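Long-range contacts in mandelate racemase/muconate lactonizing protein (Alicyclobacillus acidocaldarius LAA1, PDB 3QLD), which is a member of the mandelate racemase and muconate lactonizing family within the enolase superfamily, with a capping N-terminal domain and a TIM-barrel-like C-terminal domain: residues 126-131 with 350-355; 201-206 with 222-227; 208-213 with 238-243. All coordinates share one frame; numbering follows the deposited sequence.

Interaction 1 (126-131 with 350-355); sequences PLVGLL and VPQCAG
At the start of the short helix 127-130, Pro126 and Leu127 meet the loop that follows strand 347-349, a junction between the N-terminal family region and the enolase-type C-terminal region. Pro126 occupies the N-cap, and the first amide of the helix, Leu127 N, donates to Cys353 O at 3.0 Å in a nearly straight bond (N-H...O 168°). The donor approaches oblique to the C=O bond and somewhat out of the carbonyl plane. Pro126 lies along the loop: its CB is 3.4 Å from Gln352 O, with CG close to the same oxygen, while its backbone passes Ala354, the centre of an inverse gamma turn. Leu127 adds little beyond its CB, beside Cys353 O; its CG swings anti to the backbone N, toward Trp116 and Ala120 of helix 105-123.

Val128 is divided between two kinds of neighbour. Its CG1 sits between backbone N and carbonyl carbon (chi1 71°), facing the loop, 3.6 Å from Pro351 O and 3.5 Å from Gln352 OE1. The other methyl, CG2, touches Val350 CG1 at 4.0 Å, the two side chains crossing at about a right angle. Gln352, bent at chi2 (-65°), folds its amide back over Val128, so that OE1, CD and NE2 all lie close to CG1. Ile311 and Ala314 also pack against Val128.

One main-chain bond therefore supplies the polar link, satisfying a helix N-terminal amide that has no acceptor within its own turn. The remainder is aliphatic carbon against carbonyl and amide oxygens and one valine pair, so the fit probably rests more on shape than on charge.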
loop_
_atom_site.group_PDB
_atom_site.type_symbol
_atom_site.label_atom_id
_atom_site.label_comp_id
_atom_site.label_asym_id
_atom_site.label_seq_id
_atom_site.Cartn_x
_atom_site.Cartn_y
_atom_site.Cartn_z
ATOM N N PRO A 126 -8.510 4.466 32.728
ATOM C CA PRO A 126 -7.273 4.746 32.031
ATOM C C PRO A 126 -7.129 3.892 30.748
ATOM O O PRO A 126 -7.268 2.653 30.779
ATOM C CB PRO A 126 -6.199 4.380 33.059
ATOM C CG PRO A 126 -6.851 4.772 34.428
ATOM C CD PRO A 126 -8.346 4.475 34.206
ATOM N N LEU A 127 -6.905 4.563 29.618
ATOM C CA LEU A 127 -6.691 3.862 28.332
ATOM C C LEU A 127 -5.551 2.861 28.417
ATOM O O LEU A 127 -5.699 1.739 27.964
ATOM C CB LEU A 127 -6.477 4.858 27.164
ATOM C CG LEU A 127 -6.221 4.207 25.776
ATOM C CD1 LEU A 127 -7.350 3.229 25.343
ATOM C CD2 LEU A 127 -6.126 5.303 24.758
ATOM N N VAL A 128 -4.433 3.236 29.042
ATOM C CA VAL A 128 -3.316 2.289 29.180
ATOM C C VAL A 128 -3.597 0.900 29.907
ATOM O O VAL A 128 -3.208 -0.185 29.422
ATOM C CB VAL A 128 -2.057 2.987 29.703
ATOM C CG1 VAL A 128 -2.220 3.376 31.191
ATOM C CG2 VAL A 128 -0.839 2.074 29.526
ATOM N N GLY A 129 -4.348 0.941 31.014
ATOM C CA GLY A 129 -4.785 -0.279 31.717
ATOM C C GLY A 129 -5.748 -1.057 30.846
ATOM O O GLY A 129 -5.834 -2.310 30.904
ATOM N N LEU A 130 -6.483 -0.327 30.022
ATOM C CA LEU A 130 -7.445 -0.977 29.148
ATOM C C LEU A 130 -6.746 -1.879 28.139
ATOM O O LEU A 130 -7.260 -2.946 27.802
ATOM C CB LEU A 130 -8.317 0.059 28.445
ATOM C CG LEU A 130 -9.496 0.626 29.235
ATOM C CD1 LEU A 130 -10.537 0.984 28.242
ATOM C CD2 LEU A 130 -10.086 -0.375 30.239
ATOM N N LEU A 131 -5.576 -1.428 27.671
ATOM C CA LEU A 131 -4.715 -2.173 26.744
ATOM C C LEU A 131 -3.659 -3.066 27.412
ATOM O O LEU A 131 -2.864 -3.690 26.710
ATOM C CB LEU A 131 -3.994 -1.205 25.797
ATOM C CG LEU A 131 -4.962 -0.328 24.980
ATOM C CD1 LEU A 131 -4.296 0.967 24.581
ATOM C CD2 LEU A 131 -5.481 -1.089 23.810
ATOM N N VAL A 350 4.164 7.695 31.551
ATOM C CA VAL A 350 3.068 7.150 30.787
ATOM C C VAL A 350 1.731 7.792 31.150
ATOM O O VAL A 350 1.328 7.735 32.294
ATOM C CB VAL A 350 3.028 5.623 30.996
ATOM C CG1 VAL A 350 1.765 4.971 30.399
ATOM C CG2 VAL A 350 4.281 4.994 30.442
ATOM N N PRO A 351 1.017 8.382 30.146
ATOM C CA PRO A 351 -0.321 8.961 30.311
ATOM C C PRO A 351 -1.349 8.013 30.958
ATOM O O PRO A 351 -1.586 6.859 30.498
ATOM C CB PRO A 351 -0.754 9.285 28.850
ATOM C CG PRO A 351 0.577 9.646 28.171
ATOM C CD PRO A 351 1.597 8.684 28.810
ATOM N N GLN A 352 -1.984 8.514 32.013
ATOM C CA GLN A 352 -3.007 7.744 32.704
ATOM C C GLN A 352 -4.418 8.204 32.358
ATOM O O GLN A 352 -5.377 7.724 32.947
ATOM C CB GLN A 352 -2.756 7.781 34.237
ATOM C CG GLN A 352 -1.454 7.081 34.642
ATOM C CD GLN A 352 -1.456 5.562 34.363
ATOM O OE1 GLN A 352 -2.514 4.866 34.388
ATOM N NE2 GLN A 352 -0.291 5.047 34.067
ATOM N N CYS A 353 -4.552 9.084 31.370
ATOM C CA CYS A 353 -5.861 9.595 30.971
ATOM C C CYS A 353 -6.816 8.495 30.543
ATOM O O CYS A 353 -6.435 7.554 29.831
ATOM C CB CYS A 353 -5.724 10.645 29.861
ATOM S SG CYS A 353 -4.649 10.041 28.454
ATOM N N ALA A 354 -8.060 8.614 31.002
ATOM C CA ALA A 354 -9.173 7.862 30.477
ATOM C C ALA A 354 -9.530 8.636 29.218
ATOM O O ALA A 354 -10.496 9.419 29.218
ATOM C CB ALA A 354 -10.387 7.877 31.458
ATOM N N GLY A 355 -8.737 8.459 28.161
ATOM C CA GLY A 355 -8.965 9.230 26.945
ATOM C C GLY A 355 -8.234 10.564 26.954
ATOM O O GLY A 355 -8.108 11.221 27.985
#

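Interaction 2 (201-206 with 222-227); sequences YRPEDA and QPLPED
Tyr201 and Pro223 supply the hydrogen bond of this contact between two loops at the C-terminal ends of neighbouring parallel strands, each leading into the next helix as in a beta/alpha-barrel. Tyr201 N donates to Pro223 O at 3.0 Å, bent at the hydrogen (144°) although the nitrogen lies nearly in line with the C=O bond (177°). The same oxygen is 3.3 Å from Tyr201 CB and reaches the edge of the phenol ring, in its plane. The ring's far end is held elsewhere, its OH bonding to Asp177.

Apolar contacts run alongside. Leu224 CD2 lies over one face of the Tyr201-Arg202 peptide, 3.4 Å from Tyr201 O and 4.1 Å from Tyr201 CB, and extends to Pro203 CD. In this leucine CD1 continues the extended chain, while the other branch, CD2, turns to the 201-206 loop. Pro225 continues the row, its CD 3.3 Å from Tyr201 O.

The guanidinium of Arg202 makes the third kind of contact. Pro225 CG rests over one face, 3.5 Å above the plane and offset toward the rim, and the two side chains cross at about a right angle. A bend at chi2 (-59°) turns the arginine back so that NH1 bonds to Tyr201 O at 2.9 Å; this oxygen lies close to the guanidinium plane, whereas the nitrogen stands above the carbonyl plane. NH1 also bonds to Gly199 O; two carbonyls thus grip NH1 and probably limit the group's rotation. Arg202 N is in turn held by Asp205 OD2.

The first loop leads from strand 192-196 into helix 206-211, the second from strand 220-221 into helix 229-238. Leu235 of the latter helix packs on Pro223 and Leu224.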
loop_
_atom_site.group_PDB
_atom_site.type_symbol
_atom_site.label_atom_id
_atom_site.label_comp_id
_atom_site.label_asym_id
_atom_site.label_seq_id
_atom_site.Cartn_x
_atom_site.Cartn_y
_atom_site.Cartn_z
ATOM N N TYR A 201 22.113 1.158 2.359
ATOM C CA TYR A 201 23.034 0.062 2.012
ATOM C C TYR A 201 22.425 -0.894 0.945
ATOM O O TYR A 201 21.187 -0.966 0.730
ATOM C CB TYR A 201 23.474 -0.747 3.246
ATOM C CG TYR A 201 24.254 0.120 4.218
ATOM C CD1 TYR A 201 25.667 0.101 4.235
ATOM C CD2 TYR A 201 23.592 1.009 5.027
ATOM C CE1 TYR A 201 26.422 0.917 5.163
ATOM C CE2 TYR A 201 24.321 1.865 5.956
ATOM C CZ TYR A 201 25.722 1.826 5.979
ATOM O OH TYR A 201 26.350 2.684 6.859
ATOM N N ARG A 202 23.321 -1.650 0.333
ATOM C CA ARG A 202 22.999 -2.656 -0.667
ATOM C C ARG A 202 23.681 -3.954 -0.259
ATOM O O ARG A 202 24.599 -3.950 0.570
ATOM C CB ARG A 202 23.551 -2.192 -2.024
ATOM C CG ARG A 202 22.877 -0.907 -2.562
ATOM C CD ARG A 202 21.356 -1.056 -2.762
ATOM N NE ARG A 202 20.798 0.215 -3.225
ATOM C CZ ARG A 202 20.449 1.238 -2.460
ATOM N NH1 ARG A 202 20.536 1.174 -1.122
ATOM N NH2 ARG A 202 19.991 2.341 -3.042
ATOM N N PRO A 203 23.271 -5.097 -0.846
ATOM C CA PRO A 203 23.917 -6.328 -0.422
ATOM C C PRO A 203 25.453 -6.384 -0.507
ATOM O O PRO A 203 26.087 -7.039 0.365
ATOM C CB PRO A 203 23.252 -7.371 -1.299
ATOM C CG PRO A 203 21.861 -6.816 -1.468
ATOM C CD PRO A 203 22.134 -5.360 -1.743
ATOM N N GLU A 204 26.051 -5.681 -1.484
ATOM C CA GLU A 204 27.514 -5.587 -1.631
ATOM C C GLU A 204 28.244 -4.891 -0.453
ATOM O O GLU A 204 29.433 -5.033 -0.288
ATOM C CB GLU A 204 27.912 -4.867 -2.927
ATOM C CG GLU A 204 27.507 -5.610 -4.147
ATOM C CD GLU A 204 26.161 -5.152 -4.700
ATOM O OE1 GLU A 204 25.241 -4.783 -3.902
ATOM O OE2 GLU A 204 26.036 -5.207 -5.952
ATOM N N ASP A 205 27.494 -4.151 0.343
ATOM C CA ASP A 205 27.975 -3.385 1.509
ATOM C C ASP A 205 27.997 -4.211 2.811
ATOM O O ASP A 205 28.393 -3.712 3.877
ATOM C CB ASP A 205 27.058 -2.201 1.698
ATOM C CG ASP A 205 27.131 -1.163 0.533
ATOM O OD1 ASP A 205 28.263 -0.874 0.055
ATOM O OD2 ASP A 205 26.050 -0.633 0.123
ATOM N N ALA A 206 27.580 -5.467 2.742
ATOM C CA ALA A 206 27.586 -6.325 3.909
ATOM C C ALA A 206 28.918 -6.307 4.708
ATOM O O ALA A 206 28.844 -6.282 5.938
ATOM C CB ALA A 206 27.158 -7.805 3.580
ATOM N N GLN A 222 16.577 -0.497 9.165
ATOM C CA GLN A 222 16.348 -0.368 7.683
ATOM C C GLN A 222 17.626 -0.286 6.864
ATOM O O GLN A 222 17.874 0.671 6.146
ATOM C CB GLN A 222 15.413 0.844 7.459
ATOM C CG GLN A 222 13.943 0.630 8.000
ATOM C CD GLN A 222 13.035 -0.354 7.222
ATOM O OE1 GLN A 222 12.174 -1.018 7.820
ATOM N NE2 GLN A 222 13.243 -0.486 5.905
ATOM N N PRO A 223 18.511 -1.322 6.957
ATOM C CA PRO A 223 19.780 -1.230 6.291
ATOM C C PRO A 223 19.602 -1.221 4.736
ATOM O O PRO A 223 20.296 -0.506 4.046
ATOM C CB PRO A 223 20.497 -2.523 6.721
ATOM C CG PRO A 223 19.477 -3.419 7.179
ATOM C CD PRO A 223 18.439 -2.533 7.807
ATOM N N LEU A 224 18.660 -2.010 4.249
ATOM C CA LEU A 224 18.505 -2.232 2.797
ATOM C C LEU A 224 17.206 -1.557 2.302
ATOM O O LEU A 224 16.327 -1.212 3.091
ATOM C CB LEU A 224 18.478 -3.743 2.466
ATOM C CG LEU A 224 19.740 -4.578 2.858
ATOM C CD1 LEU A 224 19.574 -6.071 2.496
ATOM C CD2 LEU A 224 21.059 -3.957 2.282
ATOM N N PRO A 225 17.112 -1.358 0.974
ATOM C CA PRO A 225 15.831 -0.914 0.438
ATOM C C PRO A 225 14.774 -1.951 0.678
ATOM O O PRO A 225 15.095 -3.108 0.962
ATOM C CB PRO A 225 16.090 -0.867 -1.062
ATOM C CG PRO A 225 17.550 -0.782 -1.234
ATOM C CD PRO A 225 18.089 -1.623 -0.104
ATOM N N GLU A 226 13.509 -1.567 0.506
ATOM C CA GLU A 226 12.403 -2.537 0.547
ATOM C C GLU A 226 12.391 -3.350 -0.778
ATOM O O GLU A 226 11.325 -3.542 -1.380
ATOM C CB GLU A 226 11.042 -1.838 0.861
ATOM C CG GLU A 226 10.988 -1.007 2.174
ATOM C CD GLU A 226 9.769 -0.013 2.291
ATOM O OE1 GLU A 226 8.617 -0.480 2.512
ATOM O OE2 GLU A 226 9.956 1.240 2.183
ATOM N N ASP A 227 13.571 -3.850 -1.212
ATOM C CA ASP A 227 13.788 -4.572 -2.519
ATOM C C ASP A 227 13.703 -6.096 -2.561
ATOM O O ASP A 227 13.283 -6.656 -3.596
ATOM C CB ASP A 227 15.160 -4.222 -3.141
ATOM C CG ASP A 227 15.123 -2.938 -3.969
ATOM O OD1 ASP A 227 14.006 -2.465 -4.271
ATOM O OD2 ASP A 227 16.218 -2.414 -4.307
#

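Interaction 3 (208-213 with 238-243); sequences VLRQLD and SLRTPV. With SO4 (sulfate ion), chain F.
Asp213, near the C-terminal end of helix 206-211, grips the amides of Arg240 and Thr241 and the Thr241 hydroxyl with both carboxylate oxygens. OD1 accepts from Thr241 N at 3.0 Å and from Thr241 OG1 at a short 2.5 Å, both arriving from the same face of the carboxylate. OD2 takes Arg240 N at 2.9 Å, from above the plane, and on its anti lone pair a salt bridge from Arg210 NH1 at 2.7 Å. With four donors the carboxylate is fixed in rotation, and these neighbours probably favour its charged form. A water joins Leu212 O to Thr241 OG1. The tight side continues in Leu239, whose CD2 lies 3.6 Å from both Arg210 CA and Leu209 O.

On the outer side Arg210 and Arg240 are exposed. Arg210 starts extended, then bends at chi2 and turns its guanidinium back toward Asp213, passing Ser238 O and laying NH1 beside Arg240 CG. Its guanidinium edge also holds a sulfate ion, probably from the crystallisation liquor: NH1 bonds to O1 at 174°, and NH2 to O4. Arg240 NH1 lies over one face of that guanidinium, the two like charges probably offset by Asp213 and the sulfate. The Arg240 side chain curls over Asp213, with CG 3.4 Å from OD2.

Helix 206-211 is thereby tied to the loop between helix 229-238 and strand 243-245; Ile220 of strand 220-221 packs on Leu212 and Thr241.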
loop_
_atom_site.group_PDB
_atom_site.type_symbol
_atom_site.label_atom_id
_atom_site.label_comp_id
_atom_site.label_asym_id
_atom_site.label_seq_id
_atom_site.Cartn_x
_atom_site.Cartn_y
_atom_site.Cartn_z
ATOM N N VAL A 208 31.024 -3.906 5.261
ATOM C CA VAL A 208 31.024 -2.678 6.076
ATOM C C VAL A 208 30.125 -2.754 7.264
ATOM O O VAL A 208 30.463 -2.287 8.377
ATOM C CB VAL A 208 30.642 -1.409 5.163
ATOM C CG1 VAL A 208 30.116 -0.229 6.002
ATOM C CG2 VAL A 208 31.862 -0.990 4.333
ATOM N N LEU A 209 28.919 -3.296 7.056
ATOM C CA LEU A 209 27.969 -3.393 8.135
ATOM C C LEU A 209 28.461 -4.403 9.182
ATOM O O LEU A 209 28.235 -4.263 10.398
ATOM C CB LEU A 209 26.601 -3.860 7.589
ATOM C CG LEU A 209 25.837 -2.725 6.860
ATOM C CD1 LEU A 209 24.535 -3.274 6.147
ATOM C CD2 LEU A 209 25.418 -1.630 7.835
ATOM N N ARG A 210 29.109 -5.450 8.704
ATOM C CA ARG A 210 29.616 -6.481 9.628
ATOM C C ARG A 210 30.725 -5.899 10.553
ATOM O O ARG A 210 30.838 -6.285 11.707
ATOM C CB ARG A 210 30.175 -7.641 8.823
ATOM C CG ARG A 210 31.050 -8.710 9.682
ATOM C CD ARG A 210 30.292 -9.597 10.752
ATOM N NE ARG A 210 31.264 -10.563 11.309
ATOM C CZ ARG A 210 31.471 -10.791 12.619
ATOM N NH1 ARG A 210 30.760 -10.147 13.562
ATOM N NH2 ARG A 210 32.396 -11.692 12.989
ATOM N N GLN A 211 31.476 -4.930 10.040
ATOM C CA GLN A 211 32.555 -4.239 10.835
ATOM C C GLN A 211 31.920 -3.534 12.030
ATOM O O GLN A 211 32.579 -3.310 13.093
ATOM C CB GLN A 211 33.313 -3.212 9.990
ATOM C CG GLN A 211 34.215 -3.661 8.795
ATOM C CD GLN A 211 34.647 -2.430 7.892
ATOM O OE1 GLN A 211 34.718 -1.286 8.363
ATOM N NE2 GLN A 211 34.875 -2.674 6.598
ATOM N N LEU A 212 30.644 -3.175 11.869
ATOM C CA LEU A 212 29.904 -2.539 12.929
ATOM C C LEU A 212 29.567 -3.397 14.118
ATOM O O LEU A 212 29.281 -2.878 15.183
ATOM C CB LEU A 212 28.655 -1.754 12.425
ATOM C CG LEU A 212 28.926 -0.759 11.297
ATOM C CD1 LEU A 212 27.536 -0.152 10.930
ATOM C CD2 LEU A 212 29.892 0.374 11.739
ATOM N N ASP A 213 29.632 -4.718 13.986
ATOM C CA ASP A 213 29.338 -5.596 15.116
ATOM C C ASP A 213 30.291 -5.335 16.283
ATOM O O ASP A 213 29.964 -5.662 17.432
ATOM C CB ASP A 213 29.528 -7.060 14.666
ATOM C CG ASP A 213 28.327 -7.602 13.889
ATOM O OD1 ASP A 213 27.262 -6.925 13.812
ATOM O OD2 ASP A 213 28.468 -8.714 13.325
ATOM N N SER A 238 24.220 -12.856 8.653
ATOM C CA SER A 238 25.668 -12.527 8.670
ATOM C C SER A 238 26.104 -11.513 9.758
ATOM O O SER A 238 27.315 -11.326 10.012
ATOM C CB SER A 238 26.128 -12.010 7.318
ATOM O OG SER A 238 25.618 -10.667 7.037
ATOM N N LEU A 239 25.118 -10.904 10.387
ATOM C CA LEU A 239 25.329 -9.837 11.385
ATOM C C LEU A 239 25.009 -10.314 12.787
ATOM O O LEU A 239 23.936 -10.909 13.091
ATOM C CB LEU A 239 24.425 -8.601 11.078
ATOM C CG LEU A 239 24.762 -7.761 9.842
ATOM C CD1 LEU A 239 23.700 -6.672 9.711
ATOM C CD2 LEU A 239 26.136 -7.115 9.949
ATOM N N ARG A 240 25.938 -10.049 13.689
ATOM C CA ARG A 240 25.671 -10.285 15.110
ATOM C C ARG A 240 24.720 -9.217 15.693
ATOM O O ARG A 240 23.908 -9.500 16.610
ATOM C CB ARG A 240 26.978 -10.349 15.939
ATOM C CG ARG A 240 28.022 -11.361 15.385
ATOM C CD ARG A 240 27.517 -12.851 15.364
ATOM N NE ARG A 240 26.612 -13.254 14.277
ATOM C CZ ARG A 240 26.979 -13.662 13.051
ATOM N NH1 ARG A 240 28.272 -13.727 12.697
ATOM N NH2 ARG A 240 26.045 -13.982 12.160
ATOM N N THR A 241 24.824 -8.010 15.164
ATOM C CA THR A 241 23.912 -6.886 15.548
ATOM C C THR A 241 22.472 -7.128 15.043
ATOM O O THR A 241 22.289 -7.507 13.870
ATOM C CB THR A 241 24.448 -5.593 14.939
ATOM O OG1 THR A 241 25.826 -5.440 15.297
ATOM C CG2 THR A 241 23.575 -4.251 15.328
ATOM N N PRO A 242 21.449 -6.910 15.884
ATOM C CA PRO A 242 20.089 -7.077 15.418
ATOM C C PRO A 242 19.773 -6.043 14.320
ATOM O O PRO A 242 20.201 -4.871 14.398
ATOM C CB PRO A 242 19.267 -6.720 16.665
ATOM C CG PRO A 242 20.175 -7.072 17.814
ATOM C CD PRO A 242 21.460 -6.520 17.326
ATOM N N VAL A 243 19.024 -6.510 13.306
ATOM C CA VAL A 243 18.406 -5.564 12.364
ATOM C C VAL A 243 17.052 -5.170 12.927
ATOM O O VAL A 243 16.342 -5.999 13.450
ATOM C CB VAL A 243 18.214 -6.228 10.956
ATOM C CG1 VAL A 243 17.344 -5.324 10.063
ATOM C CG2 VAL A 243 19.594 -6.468 10.361
HETATM S S SO4 F . 31.986 -11.748 16.809
HETATM O O1 SO4 F . 31.236 -10.511 16.521
HETATM O O2 SO4 F . 33.425 -11.439 16.846
HETATM O O3 SO4 F . 31.498 -12.295 18.066
HETATM O O4 SO4 F . 31.720 -12.694 15.743
HETATM O O HOH W 1 27.110 -3.556 16.819
#

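In the fold
Interactions 2 and 3 are neighbours in the barrel-like domain, their centres about 12 Å apart, while interaction 1 lies about 39 and 38 Å away between centres. Along the chain the segments of interactions 2 and 3 alternate (201-206, 208-213, 222-227, 238-243), and all four fall between the two segments of interaction 1. The pair meet directly: the Tyr201 ring packs on Val208 and Leu209, and Pro223 on Leu209 and Val243. Together they tie successive strand-helix units, 192-196 to 243-245, at loops bordering helices 206-211 and 229-238. Interaction 1 instead joins the N-terminal family region to the loop after strand 347-349, linking distant parts of the chain.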